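Local atomic coordinates of heat shock protein, putative (Plasmodium falciparum, PDB entry 1Y6Z), a protein that is probably an ATP-dependent Hsp90-family chaperone that binds unfolded client proteins, the present chain being its middle domain. Residues K202-I207 and N249-Y254. Sequence-based numbering, arbitrary orientation.
Sequences KCIYYI and NKYKGY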
loop_
_atom_site.group_PDB
_atom_site.type_symbol
_atom_site.label_atom_id
_atom_site.label_comp_id
_atom_site.label_asym_id
_atom_site.label_seq_id
_atom_site.Cartn_x
_atom_site.Cartn_y
_atom_site.Cartn_z
ATOM N N LYS B 202 0.952 -18.544 -18.827
ATOM C CA LYS B 202 1.834 -18.266 -17.684
ATOM C C LYS B 202 2.457 -16.863 -17.715
ATOM O O LYS B 202 2.958 -16.389 -16.697
ATOM C CB LYS B 202 2.935 -19.346 -17.550
ATOM C CG LYS B 202 4.001 -19.392 -18.668
ATOM C CD LYS B 202 3.562 -20.314 -19.859
ATOM C CE LYS B 202 4.632 -20.512 -20.956
ATOM N NZ LYS B 202 5.167 -19.236 -21.573
ATOM N N CYS B 203 2.395 -16.200 -18.869
ATOM C CA CYS B 203 3.206 -14.987 -19.126
ATOM C C CYS B 203 2.329 -13.838 -19.520
ATOM O O CYS B 203 1.247 -14.054 -20.066
ATOM C CB CYS B 203 4.137 -15.203 -20.328
ATOM S SG CYS B 203 5.542 -16.224 -20.051
ATOM N N ILE B 204 2.839 -12.616 -19.316
ATOM C CA ILE B 204 2.169 -11.428 -19.831
ATOM C C ILE B 204 2.935 -11.104 -21.081
ATOM O O ILE B 204 4.161 -10.967 -21.026
ATOM C CB ILE B 204 2.282 -10.216 -18.813
ATOM C CG1 ILE B 204 1.606 -10.545 -17.477
ATOM C CG2 ILE B 204 1.707 -8.937 -19.390
ATOM C CD1 ILE B 204 2.102 -9.634 -16.342
ATOM N N TYR B 205 2.240 -10.952 -22.209
ATOM C CA TYR B 205 2.934 -10.667 -23.472
ATOM C C TYR B 205 2.749 -9.241 -23.860
ATOM O O TYR B 205 1.720 -8.683 -23.568
ATOM C CB TYR B 205 2.425 -11.572 -24.606
ATOM C CG TYR B 205 2.709 -13.026 -24.326
ATOM C CD1 TYR B 205 1.775 -13.837 -23.639
ATOM C CD2 TYR B 205 3.931 -13.586 -24.699
ATOM C CE1 TYR B 205 2.064 -15.190 -23.358
ATOM C CE2 TYR B 205 4.227 -14.921 -24.437
ATOM C CZ TYR B 205 3.292 -15.715 -23.778
ATOM O OH TYR B 205 3.633 -17.021 -23.520
ATOM N N TYR B 206 3.746 -8.663 -24.527
ATOM C CA TYR B 206 3.568 -7.393 -25.219
ATOM C C TYR B 206 4.260 -7.345 -26.580
ATOM O O TYR B 206 5.107 -8.164 -26.861
ATOM C CB TYR B 206 4.041 -6.221 -24.341
ATOM C CG TYR B 206 5.528 -6.041 -24.255
ATOM C CD1 TYR B 206 6.181 -5.146 -25.105
ATOM C CD2 TYR B 206 6.271 -6.721 -23.306
ATOM C CE1 TYR B 206 7.542 -4.954 -25.020
ATOM C CE2 TYR B 206 7.653 -6.543 -23.223
ATOM C CZ TYR B 206 8.264 -5.650 -24.091
ATOM O OH TYR B 206 9.614 -5.448 -24.005
ATOM N N ILE B 207 3.895 -6.363 -27.396
ATOM C CA ILE B 207 4.470 -6.211 -28.756
ATOM C C ILE B 207 4.677 -4.748 -29.184
ATOM O O ILE B 207 3.712 -3.967 -29.237
ATOM C CB ILE B 207 3.623 -6.965 -29.829
ATOM C CG1 ILE B 207 4.283 -6.873 -31.218
ATOM C CG2 ILE B 207 2.149 -6.463 -29.898
ATOM C CD1 ILE B 207 3.866 -8.005 -32.164
ATOM N N ASN B 249 12.622 -7.850 -13.528
ATOM C CA ASN B 249 12.235 -8.416 -12.201
ATOM C C ASN B 249 10.784 -8.806 -12.065
ATOM O O ASN B 249 10.274 -8.967 -10.943
ATOM C CB ASN B 249 12.706 -7.604 -10.985
ATOM C CG ASN B 249 13.853 -8.298 -10.206
ATOM O OD1 ASN B 249 14.813 -8.825 -10.802
ATOM N ND2 ASN B 249 13.767 -8.265 -8.865
ATOM N N LYS B 250 10.143 -8.981 -13.224
ATOM C CA LYS B 250 8.794 -9.563 -13.320
ATOM C C LYS B 250 7.733 -8.558 -12.870
ATOM O O LYS B 250 8.039 -7.418 -12.488
ATOM C CB LYS B 250 8.695 -10.855 -12.480
ATOM C CG LYS B 250 9.636 -12.036 -12.910
ATOM C CD LYS B 250 9.361 -13.231 -12.007
ATOM C CE LYS B 250 9.720 -14.555 -12.650
ATOM N NZ LYS B 250 8.782 -15.638 -12.208
ATOM N N TYR B 251 6.484 -8.993 -12.912
ATOM C CA TYR B 251 5.387 -8.228 -12.344
ATOM C C TYR B 251 4.543 -9.168 -11.541
ATOM O O TYR B 251 3.822 -10.006 -12.101
ATOM C CB TYR B 251 4.531 -7.519 -13.398
ATOM C CG TYR B 251 3.342 -6.798 -12.764
ATOM C CD1 TYR B 251 3.521 -5.614 -11.998
ATOM C CD2 TYR B 251 2.048 -7.304 -12.873
ATOM C CE1 TYR B 251 2.436 -4.980 -11.400
ATOM C CE2 TYR B 251 0.953 -6.660 -12.271
ATOM C CZ TYR B 251 1.188 -5.499 -11.522
ATOM O OH TYR B 251 0.160 -4.852 -10.955
ATOM N N LYS B 252 4.622 -9.012 -10.225
ATOM C CA LYS B 252 3.862 -9.812 -9.277
ATOM C C LYS B 252 4.090 -11.291 -9.597
ATOM O O LYS B 252 3.169 -12.086 -9.570
ATOM C CB LYS B 252 2.355 -9.444 -9.238
ATOM C CG LYS B 252 2.027 -8.018 -8.712
ATOM C CD LYS B 252 0.524 -7.783 -8.460
ATOM C CE LYS B 252 0.287 -6.326 -8.027
ATOM N NZ LYS B 252 -1.130 -5.847 -8.194
ATOM N N GLY B 253 5.329 -11.610 -9.944
ATOM C CA GLY B 253 5.797 -12.995 -10.148
ATOM C C GLY B 253 5.662 -13.509 -11.576
ATOM O O GLY B 253 6.089 -14.629 -11.866
ATOM N N TYR B 254 5.053 -12.696 -12.453
ATOM C CA TYR B 254 4.861 -13.003 -13.886
ATOM C C TYR B 254 5.982 -12.473 -14.738
ATOM O O TYR B 254 6.412 -11.344 -14.577
ATOM C CB TYR B 254 3.554 -12.406 -14.401
ATOM C CG TYR B 254 2.354 -13.027 -13.772
ATOM C CD1 TYR B 254 1.751 -12.456 -12.671
ATOM C CD2 TYR B 254 1.854 -14.235 -14.248
ATOM C CE1 TYR B 254 0.636 -13.051 -12.068
ATOM C CE2 TYR B 254 0.749 -14.837 -13.673
ATOM C CZ TYR B 254 0.154 -14.247 -12.574
ATOM O OH TYR B 254 -0.945 -14.849 -12.009
#
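Ile204, in the central strand of a three-stranded parallel sheet in this Hsp90 middle domain, meets Tyr251 and Tyr254, the two ends of a type I' beta turn in the loop between helix 237-249 and strand 256-258. The apolar contact is made by the tip of the isoleucine: CD1 lies 3.7 Å from CB of Tyr254 and 4.2 Å from CD2 of Tyr251. With CG1 placed beside the backbone N (chi1 -62°), the ethyl branch of Ile204 reaches the turn; the Ile204 and Tyr254 side chains cross at about a right angle. Tyr193 and Leu232 also pack on Ile204, while Ile194 touches both tyrosines.

Backbone hydrogen bonds close the turn in both directions, Tyr251 N to Tyr254 O and Tyr254 N to Tyr251 O, and hold the backbones of Tyr251 and Tyr254 side by side. Gly253 takes positive phi within it, and its carbonyl O accepts a 2.9 Å bond from Lys250 NZ, which sits above the carbonyl plane. Tyr251 OH is hydrogen-bonded to Asp191, whose carboxylate also forms a salt bridge with Lys252. Lys202 O lies in the plane of the Tyr254 ring, at its edge, 3.4 Å from CD2.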